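PDB 5JOQ: Lmo2184 protein, which probably binds heme or a related iron compound at the cell surface as the lipoprotein component of an ABC transporter. Local coordinates for residues 120-130 with 270-278; 170-179 with 239-249. All coordinates share one frame; numbering follows the deposited sequence.

Contact 1 of 2, residues 120-130 with 270-278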
loop_
_atom_site.group_PDB
_atom_site.type_symbol
_atom_site.label_atom_id
_atom_site.label_comp_id
_atom_site.label_asym_id
_atom_site.label_seq_id
_atom_site.Cartn_x
_atom_site.Cartn_y
_atom_site.Cartn_z
ATOM N N PHE A 120 22.768 2.858 -9.460
ATOM C CA PHE A 120 22.705 2.513 -8.035
ATOM C C PHE A 120 22.401 1.019 -7.806
ATOM O O PHE A 120 21.776 0.636 -6.794
ATOM C CB PHE A 120 21.675 3.410 -7.339
ATOM C CG PHE A 120 22.156 4.860 -7.121
ATOM C CD1 PHE A 120 23.375 5.303 -7.639
ATOM C CD2 PHE A 120 21.385 5.755 -6.400
ATOM C CE1 PHE A 120 23.837 6.637 -7.401
ATOM C CE2 PHE A 120 21.813 7.083 -6.176
ATOM C CZ PHE A 120 23.012 7.527 -6.666
ATOM N N THR A 121 22.814 0.156 -8.740
ATOM C CA THR A 121 22.527 -1.274 -8.580
ATOM C C THR A 121 23.528 -1.997 -7.675
ATOM O O THR A 121 23.301 -3.166 -7.373
ATOM C CB THR A 121 22.482 -1.977 -9.943
ATOM O OG1 THR A 121 23.732 -1.776 -10.651
ATOM C CG2 THR A 121 21.315 -1.389 -10.802
ATOM N N SER A 122 24.624 -1.351 -7.261
ATOM C CA SER A 122 25.516 -1.885 -6.234
ATOM C C SER A 122 26.070 -0.718 -5.424
ATOM O O SER A 122 26.003 0.441 -5.841
ATOM C CB SER A 122 26.679 -2.703 -6.855
ATOM O OG SER A 122 27.519 -1.867 -7.660
ATOM N N ILE A 123 26.652 -1.022 -4.263
ATOM C CA ILE A 123 27.322 0.050 -3.521
ATOM C C ILE A 123 28.500 0.590 -4.325
ATOM O O ILE A 123 28.705 1.801 -4.401
ATOM C CB ILE A 123 27.759 -0.449 -2.126
ATOM C CG1 ILE A 123 26.502 -0.825 -1.279
ATOM C CG2 ILE A 123 28.631 0.626 -1.396
ATOM C CD1 ILE A 123 26.867 -1.363 0.130
ATOM N N ALA A 124 29.301 -0.302 -4.920
ATOM C CA ALA A 124 30.469 0.142 -5.687
ATOM C C ALA A 124 30.060 1.051 -6.843
ATOM O O ALA A 124 30.738 2.052 -7.128
ATOM C CB ALA A 124 31.246 -1.065 -6.207
ATOM N N SER A 125 28.978 0.702 -7.553
ATOM C CA SER A 125 28.535 1.569 -8.637
ATOM C C SER A 125 28.081 2.907 -8.093
ATOM O O SER A 125 28.406 3.947 -8.671
ATOM C CB SER A 125 27.416 0.902 -9.451
ATOM O OG SER A 125 27.988 -0.129 -10.296
ATOM N N MET A 126 27.341 2.907 -6.969
ATOM C CA MET A 126 26.961 4.183 -6.350
ATOM C C MET A 126 28.194 5.021 -6.004
ATOM O O MET A 126 28.208 6.241 -6.206
ATOM C CB MET A 126 26.117 3.937 -5.075
ATOM C CG MET A 126 25.674 5.243 -4.411
ATOM S SD MET A 126 24.725 4.994 -2.883
ATOM C CE MET A 126 25.997 4.270 -1.805
ATOM N N GLN A 127 29.233 4.386 -5.449
ATOM C CA GLN A 127 30.440 5.134 -5.104
ATOM C C GLN A 127 31.127 5.725 -6.337
ATOM O O GLN A 127 31.640 6.847 -6.285
ATOM C CB GLN A 127 31.405 4.250 -4.322
ATOM C CG GLN A 127 30.842 3.893 -2.921
ATOM C CD GLN A 127 31.923 3.249 -2.090
ATOM O OE1 GLN A 127 32.175 2.053 -2.211
ATOM N NE2 GLN A 127 32.600 4.051 -1.260
ATOM N N THR A 128 31.169 4.994 -7.455
ATOM C CA THR A 128 31.714 5.604 -8.678
ATOM C C THR A 128 30.865 6.802 -9.120
ATOM O O THR A 128 31.400 7.827 -9.594
ATOM C CB THR A 128 31.782 4.557 -9.791
ATOM O OG1 THR A 128 32.718 3.526 -9.415
ATOM C CG2 THR A 128 32.215 5.197 -11.154
ATOM N N GLU A 129 29.534 6.697 -8.984
ATOM C CA GLU A 129 28.673 7.825 -9.343
ATOM C C GLU A 129 28.932 9.016 -8.434
ATOM O O GLU A 129 28.950 10.164 -8.896
ATOM C CB GLU A 129 27.194 7.438 -9.287
ATOM C CG GLU A 129 26.802 6.360 -10.307
ATOM C CD GLU A 129 26.851 6.800 -11.785
ATOM O OE1 GLU A 129 27.265 7.938 -12.105
ATOM O OE2 GLU A 129 26.481 5.956 -12.627
ATOM N N ILE A 130 29.192 8.754 -7.153
ATOM C CA ILE A 130 29.528 9.834 -6.217
ATOM C C ILE A 130 30.829 10.517 -6.644
ATOM O O ILE A 130 30.920 11.755 -6.706
ATOM C CB ILE A 130 29.608 9.275 -4.781
ATOM C CG1 ILE A 130 28.189 8.973 -4.254
ATOM C CG2 ILE A 130 30.368 10.249 -3.862
ATOM C CD1 ILE A 130 28.190 8.061 -2.931
ATOM N N MET A 270 15.035 -0.771 -3.275
ATOM C CA MET A 270 15.366 -1.564 -4.458
ATOM C C MET A 270 16.751 -1.209 -5.000
ATOM O O MET A 270 17.417 -2.068 -5.593
ATOM C CB MET A 270 14.320 -1.351 -5.555
ATOM C CG MET A 270 14.119 -2.580 -6.428
ATOM S SD MET A 270 12.699 -2.406 -7.568
ATOM C CE MET A 270 13.561 -1.527 -8.879
ATOM N N THR A 271 17.168 0.042 -4.857
ATOM C CA THR A 271 18.487 0.469 -5.316
ATOM C C THR A 271 19.221 1.182 -4.186
ATOM O O THR A 271 18.632 1.509 -3.145
ATOM C CB THR A 271 18.392 1.363 -6.556
ATOM O OG1 THR A 271 17.514 2.468 -6.297
ATOM C CG2 THR A 271 17.874 0.552 -7.750
ATOM N N ALA A 272 20.526 1.428 -4.415
ATOM C CA ALA A 272 21.446 1.832 -3.359
ATOM C C ALA A 272 21.152 3.251 -2.892
ATOM O O ALA A 272 20.648 4.075 -3.655
ATOM C CB ALA A 272 22.916 1.759 -3.871
ATOM N N SER A 273 21.588 3.541 -1.681
ATOM C CA SER A 273 21.521 4.851 -1.055
ATOM C C SER A 273 22.556 4.965 0.069
ATOM O O SER A 273 23.263 4.032 0.357
ATOM C CB SER A 273 20.121 5.154 -0.535
ATOM O OG SER A 273 19.852 4.443 0.628
ATOM N N LEU A 274 22.596 6.126 0.701
ATOM C CA LEU A 274 23.503 6.386 1.809
ATOM C C LEU A 274 23.103 5.549 3.044
ATOM O O LEU A 274 23.816 5.490 3.998
ATOM C CB LEU A 274 23.651 7.870 2.095
ATOM C CG LEU A 274 24.337 8.655 0.982
ATOM C CD1 LEU A 274 24.542 10.104 1.385
ATOM C CD2 LEU A 274 25.649 8.008 0.600
ATOM N N ASN A 275 21.935 4.919 2.980
ATOM C CA ASN A 275 21.455 4.004 4.010
ATOM C C ASN A 275 22.266 2.706 4.009
ATOM O O ASN A 275 22.161 1.911 4.917
ATOM C CB ASN A 275 20.016 3.563 3.728
ATOM C CG ASN A 275 19.010 4.630 4.012
ATOM O OD1 ASN A 275 19.314 5.620 4.638
ATOM N ND2 ASN A 275 17.793 4.407 3.574
ATOM N N ALA A 276 23.095 2.513 2.995
ATOM C CA ALA A 276 23.782 1.242 2.830
ATOM C C ALA A 276 24.589 0.749 4.013
ATOM O O ALA A 276 24.510 -0.412 4.318
ATOM C CB ALA A 276 24.621 1.244 1.567
ATOM N N PRO A 277 25.362 1.676 4.694
ATOM C CA PRO A 277 26.092 1.120 5.842
ATOM C C PRO A 277 25.128 0.555 6.890
ATOM O O PRO A 277 25.370 -0.520 7.385
ATOM C CB PRO A 277 26.884 2.306 6.376
ATOM C CG PRO A 277 27.152 3.109 5.168
ATOM C CD PRO A 277 25.822 3.119 4.519
ATOM N N GLU A 278 24.044 1.250 7.191
ATOM C CA GLU A 278 23.105 0.729 8.162
ATOM C C GLU A 278 22.490 -0.589 7.658
ATOM O O GLU A 278 22.390 -1.541 8.390
ATOM C CB GLU A 278 22.022 1.751 8.454
ATOM C CG GLU A 278 21.056 1.327 9.536
ATOM C CD GLU A 278 19.988 2.368 9.842
ATOM O OE1 GLU A 278 20.003 3.454 9.247
ATOM O OE2 GLU A 278 19.124 2.077 10.687
#

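Contact 2 of 2, residues 170-179 with 239-249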
loop_
_atom_site.group_PDB
_atom_site.type_symbol
_atom_site.label_atom_id
_atom_site.label_comp_id
_atom_site.label_asym_id
_atom_site.label_seq_id
_atom_site.Cartn_x
_atom_site.Cartn_y
_atom_site.Cartn_z
ATOM N N LEU A 170 18.352 -17.091 -0.276
ATOM C CA LEU A 170 17.421 -16.887 -1.366
ATOM C C LEU A 170 16.785 -15.520 -1.101
ATOM O O LEU A 170 16.268 -15.279 -0.029
ATOM C CB LEU A 170 16.367 -17.974 -1.427
ATOM C CG LEU A 170 15.128 -17.649 -2.251
ATOM C CD1 LEU A 170 15.511 -17.278 -3.667
ATOM C CD2 LEU A 170 14.139 -18.794 -2.246
ATOM N N ILE A 171 16.841 -14.643 -2.089
ATOM C CA ILE A 171 16.297 -13.301 -1.965
ATOM C C ILE A 171 15.050 -13.149 -2.859
ATOM O O ILE A 171 15.121 -13.355 -4.053
ATOM C CB ILE A 171 17.312 -12.215 -2.364
ATOM C CG1 ILE A 171 18.658 -12.405 -1.687
ATOM C CG2 ILE A 171 16.790 -10.829 -2.041
ATOM C CD1 ILE A 171 19.761 -11.629 -2.344
ATOM N N LEU A 172 13.928 -12.765 -2.269
ATOM C CA LEU A 172 12.677 -12.632 -3.023
ATOM C C LEU A 172 12.231 -11.178 -2.956
ATOM O O LEU A 172 12.341 -10.545 -1.902
ATOM C CB LEU A 172 11.568 -13.537 -2.430
ATOM C CG LEU A 172 11.866 -15.043 -2.396
ATOM C CD1 LEU A 172 10.719 -15.789 -1.686
ATOM C CD2 LEU A 172 12.079 -15.573 -3.812
ATOM N N MET A 173 11.734 -10.641 -4.073
ATOM C CA MET A 173 11.177 -9.298 -4.119
ATOM C C MET A 173 9.762 -9.404 -4.679
ATOM O O MET A 173 9.581 -9.961 -5.758
ATOM C CB MET A 173 12.030 -8.374 -5.035
ATOM C CG MET A 173 11.487 -7.005 -5.143
ATOM S SD MET A 173 12.401 -5.946 -6.289
ATOM C CE MET A 173 12.025 -6.600 -7.926
ATOM N N GLY A 174 8.776 -8.842 -3.990
ATOM C CA GLY A 174 7.446 -8.798 -4.585
ATOM C C GLY A 174 6.344 -9.149 -3.602
ATOM O O GLY A 174 6.501 -8.919 -2.396
ATOM N N VAL A 175 5.253 -9.737 -4.101
ATOM C CA VAL A 175 4.070 -10.068 -3.312
ATOM C C VAL A 175 3.660 -11.502 -3.637
ATOM O O VAL A 175 4.088 -12.082 -4.652
ATOM C CB VAL A 175 2.906 -9.077 -3.579
ATOM C CG1 VAL A 175 3.369 -7.635 -3.352
ATOM C CG2 VAL A 175 2.387 -9.227 -4.985
ATOM N N PRO A 176 2.812 -12.102 -2.794
ATOM C CA PRO A 176 2.448 -13.512 -2.981
ATOM C C PRO A 176 2.019 -13.790 -4.410
ATOM O O PRO A 176 1.320 -12.990 -5.029
ATOM C CB PRO A 176 1.285 -13.711 -1.994
ATOM C CG PRO A 176 1.562 -12.728 -0.910
ATOM C CD PRO A 176 2.156 -11.520 -1.610
ATOM N N GLY A 177 2.485 -14.920 -4.950
ATOM C CA GLY A 177 2.170 -15.304 -6.319
ATOM C C GLY A 177 3.063 -14.707 -7.383
ATOM O O GLY A 177 3.101 -15.230 -8.504
ATOM N N SER A 178 3.819 -13.644 -7.081
ATOM C CA SER A 178 4.624 -13.014 -8.128
ATOM C C SER A 178 6.041 -12.667 -7.662
ATOM O O SER A 178 6.672 -11.770 -8.234
ATOM C CB SER A 178 3.928 -11.755 -8.663
ATOM O OG SER A 178 3.509 -10.910 -7.596
ATOM N N TYR A 179 6.574 -13.376 -6.658
ATOM C CA TYR A 179 7.913 -13.075 -6.149
ATOM C C TYR A 179 8.944 -13.226 -7.259
ATOM O O TYR A 179 8.943 -14.235 -7.975
ATOM C CB TYR A 179 8.292 -14.022 -5.014
ATOM C CG TYR A 179 7.479 -13.818 -3.767
ATOM C CD1 TYR A 179 7.597 -12.645 -3.025
ATOM C CD2 TYR A 179 6.603 -14.815 -3.320
ATOM C CE1 TYR A 179 6.853 -12.461 -1.852
ATOM C CE2 TYR A 179 5.880 -14.649 -2.149
ATOM C CZ TYR A 179 5.986 -13.464 -1.431
ATOM O OH TYR A 179 5.253 -13.283 -0.282
ATOM N N PHE A 239 1.365 -11.022 4.407
ATOM C CA PHE A 239 2.028 -11.832 3.404
ATOM C C PHE A 239 2.808 -12.944 4.102
ATOM O O PHE A 239 2.832 -14.046 3.639
ATOM C CB PHE A 239 3.008 -11.022 2.562
ATOM C CG PHE A 239 2.376 -10.016 1.632
ATOM C CD1 PHE A 239 1.020 -10.003 1.352
ATOM C CD2 PHE A 239 3.178 -9.091 1.008
ATOM C CE1 PHE A 239 0.502 -9.060 0.490
ATOM C CE2 PHE A 239 2.666 -8.158 0.149
ATOM C CZ PHE A 239 1.326 -8.148 -0.116
ATOM N N ASP A 240 3.435 -12.610 5.223
ATOM C CA ASP A 240 4.219 -13.583 5.997
ATOM C C ASP A 240 3.348 -14.760 6.396
ATOM O O ASP A 240 3.758 -15.927 6.284
ATOM C CB ASP A 240 4.833 -12.916 7.239
ATOM C CG ASP A 240 5.507 -13.939 8.188
ATOM O OD1 ASP A 240 6.475 -14.592 7.761
ATOM O OD2 ASP A 240 5.003 -14.113 9.323
ATOM N N GLU A 241 2.136 -14.478 6.907
ATOM C CA GLU A 241 1.229 -15.574 7.235
ATOM C C GLU A 241 0.874 -16.401 5.998
ATOM O O GLU A 241 0.700 -17.617 6.091
ATOM C CB GLU A 241 -0.074 -15.056 7.869
ATOM C CG GLU A 241 0.098 -14.272 9.129
ATOM C CD GLU A 241 0.560 -15.093 10.328
ATOM O OE1 GLU A 241 0.469 -16.344 10.359
ATOM O OE2 GLU A 241 0.997 -14.440 11.280
ATOM N N GLU A 242 0.718 -15.756 4.843
ATOM C CA GLU A 242 0.335 -16.511 3.655
ATOM C C GLU A 242 1.467 -17.441 3.205
ATOM O O GLU A 242 1.229 -18.606 2.858
ATOM C CB GLU A 242 -0.051 -15.544 2.527
ATOM C CG GLU A 242 -0.787 -16.273 1.358
ATOM C CD GLU A 242 0.139 -17.120 0.431
ATOM O OE1 GLU A 242 1.314 -16.753 0.211
ATOM O OE2 GLU A 242 -0.345 -18.155 -0.097
ATOM N N PHE A 243 2.700 -16.948 3.259
ATOM C CA PHE A 243 3.876 -17.727 2.840
ATOM C C PHE A 243 3.948 -19.065 3.564
ATOM O O PHE A 243 4.176 -20.113 2.930
ATOM C CB PHE A 243 5.128 -16.880 3.111
ATOM C CG PHE A 243 6.373 -17.239 2.296
ATOM C CD1 PHE A 243 6.618 -16.617 1.058
ATOM C CD2 PHE A 243 7.341 -18.076 2.824
ATOM C CE1 PHE A 243 7.819 -16.892 0.328
ATOM C CE2 PHE A 243 8.544 -18.348 2.120
ATOM C CZ PHE A 243 8.772 -17.766 0.878
ATOM N N LYS A 244 3.707 -19.059 4.893
ATOM C CA LYS A 244 3.781 -20.257 5.727
ATOM C C LYS A 244 2.721 -21.302 5.399
ATOM O O LYS A 244 2.882 -22.467 5.795
ATOM C CB LYS A 244 3.633 -19.885 7.221
ATOM C CG LYS A 244 4.721 -18.947 7.738
ATOM C CD LYS A 244 4.582 -18.665 9.257
ATOM C CE LYS A 244 3.585 -17.564 9.572
ATOM N NZ LYS A 244 3.358 -17.387 11.053
ATOM N N THR A 245 1.598 -20.919 4.786
ATOM C CA THR A 245 0.534 -21.882 4.448
ATOM C C THR A 245 0.619 -22.388 3.019
ATOM O O THR A 245 -0.163 -23.265 2.636
ATOM C CB THR A 245 -0.849 -21.249 4.602
ATOM O OG1 THR A 245 -1.045 -20.331 3.498
ATOM C CG2 THR A 245 -0.947 -20.523 5.930
ATOM N N ASN A 246 1.518 -21.833 2.224
ATOM C CA ASN A 246 1.538 -22.039 0.787
ATOM C C ASN A 246 2.357 -23.282 0.456
ATOM O O ASN A 246 3.564 -23.311 0.718
ATOM C CB ASN A 246 2.146 -20.794 0.138
ATOM C CG ASN A 246 1.966 -20.766 -1.354
ATOM O OD1 ASN A 246 1.919 -21.821 -2.018
ATOM N ND2 ASN A 246 1.883 -19.547 -1.909
ATOM N N ASP A 247 1.727 -24.291 -0.157
ATOM C CA ASP A 247 2.487 -25.482 -0.562
ATOM C C ASP A 247 3.743 -25.123 -1.339
ATOM O O ASP A 247 4.741 -25.848 -1.284
ATOM C CB ASP A 247 1.625 -26.396 -1.417
ATOM C CG ASP A 247 0.594 -27.158 -0.579
ATOM O OD1 ASP A 247 0.874 -27.445 0.602
ATOM O OD2 ASP A 247 -0.457 -27.462 -1.104
ATOM N N ILE A 248 3.682 -24.026 -2.064
ATOM C CA ILE A 248 4.788 -23.603 -2.881
ATOM C C ILE A 248 6.064 -23.355 -2.074
ATOM O O ILE A 248 7.113 -23.628 -2.565
ATOM C CB ILE A 248 4.437 -22.306 -3.652
ATOM C CG1 ILE A 248 3.189 -22.506 -4.514
ATOM C CG2 ILE A 248 5.584 -21.843 -4.520
ATOM C CD1 ILE A 248 3.372 -23.587 -5.533
ATOM N N TRP A 249 5.967 -22.797 -0.876
ATOM C CA TRP A 249 7.133 -22.470 -0.059
ATOM C C TRP A 249 7.304 -23.169 1.290
ATOM O O TRP A 249 8.406 -23.242 1.821
ATOM C CB TRP A 249 7.099 -20.963 0.247
ATOM C CG TRP A 249 7.027 -20.055 -0.937
ATOM C CD1 TRP A 249 5.950 -19.381 -1.373
ATOM C CD2 TRP A 249 8.090 -19.730 -1.826
ATOM N NE1 TRP A 249 6.256 -18.653 -2.476
ATOM C CE2 TRP A 249 7.570 -18.854 -2.785
ATOM C CE3 TRP A 249 9.425 -20.109 -1.916
ATOM C CZ2 TRP A 249 8.334 -18.348 -3.811
ATOM C CZ3 TRP A 249 10.179 -19.611 -2.929
ATOM C CH2 TRP A 249 9.639 -18.728 -3.866
HETATM O O HOH W 1 3.709 -17.242 -3.711
HETATM O O HOH W 2 3.411 -14.979 0.820
#

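Contact 1 of 2, residues 120-130 with 270-278
F120 and A272 meet through backbone and side chain at once. A272 N donates to F120 O at 2.8 Å, with an N-H...O angle of 160° and the donor in the carbonyl plane. It is the one hydrogen bond between the two segments. A272 CB points toward 120-130 and lies 3.8 Å from M126 SD. T271 stands beside the bond, its CB 3.5 Å from the same F120 O.

The F120 ring lies alongside the start of helix 123-136. M126 CG sits over one face, toward the rim, and E129 CB lies at the edge. A272 O approaches the ring obliquely, 3.3 Å from F120 CD2.

M126 reaches across from the helix. Its CG is anti to the backbone N (chi1 -179°), and a bend at chi3 (66°) brings CE to S273 O at 3.5 Å. I123 CD1 reaches A276 CB at 3.7 Å. I130 only brushes L274, CD1 to CD2 at 4.4 Å. The contact is thus mostly apolar and buried.

S122 is the N-cap of helix 123-136, its OG accepting from S125 N. S273 OG makes a capping bond with N275 N in the type I turn that leads toward helix 276-288.

The contact joins the lead-ins of two helices near the middle of the chain, consistent with the helical connection between the lobes of a solute-binding protein. F120 also packs on I44 and I47 of helix 42-50. Y187 of helix 187-194 touches A272 and A276, and I123 N bonds to D190 there. Helix 140-161 touches both segments, through N147 on I130 and L150 on P277.

Contact 2 of 2, residues 170-179 with 239-249
P176 sets CD over the centre of the F239 ring in a CH-pi contact, the two side chains crossing at about a right angle. P176 CD is 3.4 Å from the F239 ring centroid and 7° off its normal. V175 CG1 meets the same ring obliquely at CE2. A second CH-pi contact places L172 CD1 over the six-membered ring of W249, 4.1 Å from its centroid.

Y179, F243 and W249 form an aromatic cluster. F243 turns its edge to the face of Y179 in an offset edge-to-face pair, with planes at 75°. Its CG is swung away from the backbone N (chi1 -158°), which carries the ring toward Y179 and L172. L172 CD1 touches the F243 edge at CE1, 3.7 Å away. W249 meets Y179 obliquely, and L170 CD2 adds a contact at W249 CZ3.

Two waters supply polar links between the segments. One accepts from G177 N and from W249 NE1, at the indole edge. The other accepts from Y179 OH at 2.7 Å and donates to F239 O at 3.0 Å and to E242 OE1 at 2.8 Å. It thus ties the buried phenol to the helix.

P176 and E242 also pack on S178 of the third subunit. R226 of strand 223-227 makes a cation-pi contact with F243 and a salt bridge with D240. Strand 168-173, paired with 223-227, thus packs with its following turn against helices 233-245 and 247-250, as in an alpha/beta lobe.

The centres of the two contacts are about 27 Å apart. Contact 2 is nested along the chain inside the loop closed by contact 1. Contact 1 joins the start of helix 123-136 to the lead into helix 276-288, near the middle of the chain. Contact 2 packs strand 168-173 of the mixed sheet, and the loop after it, against helices 233-245 and 247-250. Helix 187-194 touches A272 and A276 of contact 1 and I171 of segment 170-179. The two also touch directly, M270 SD to M173 SD at 3.8 Å. This fits a two-lobed solute-binding protein, with contact 1 between the lobes and contact 2 within the C-terminal one.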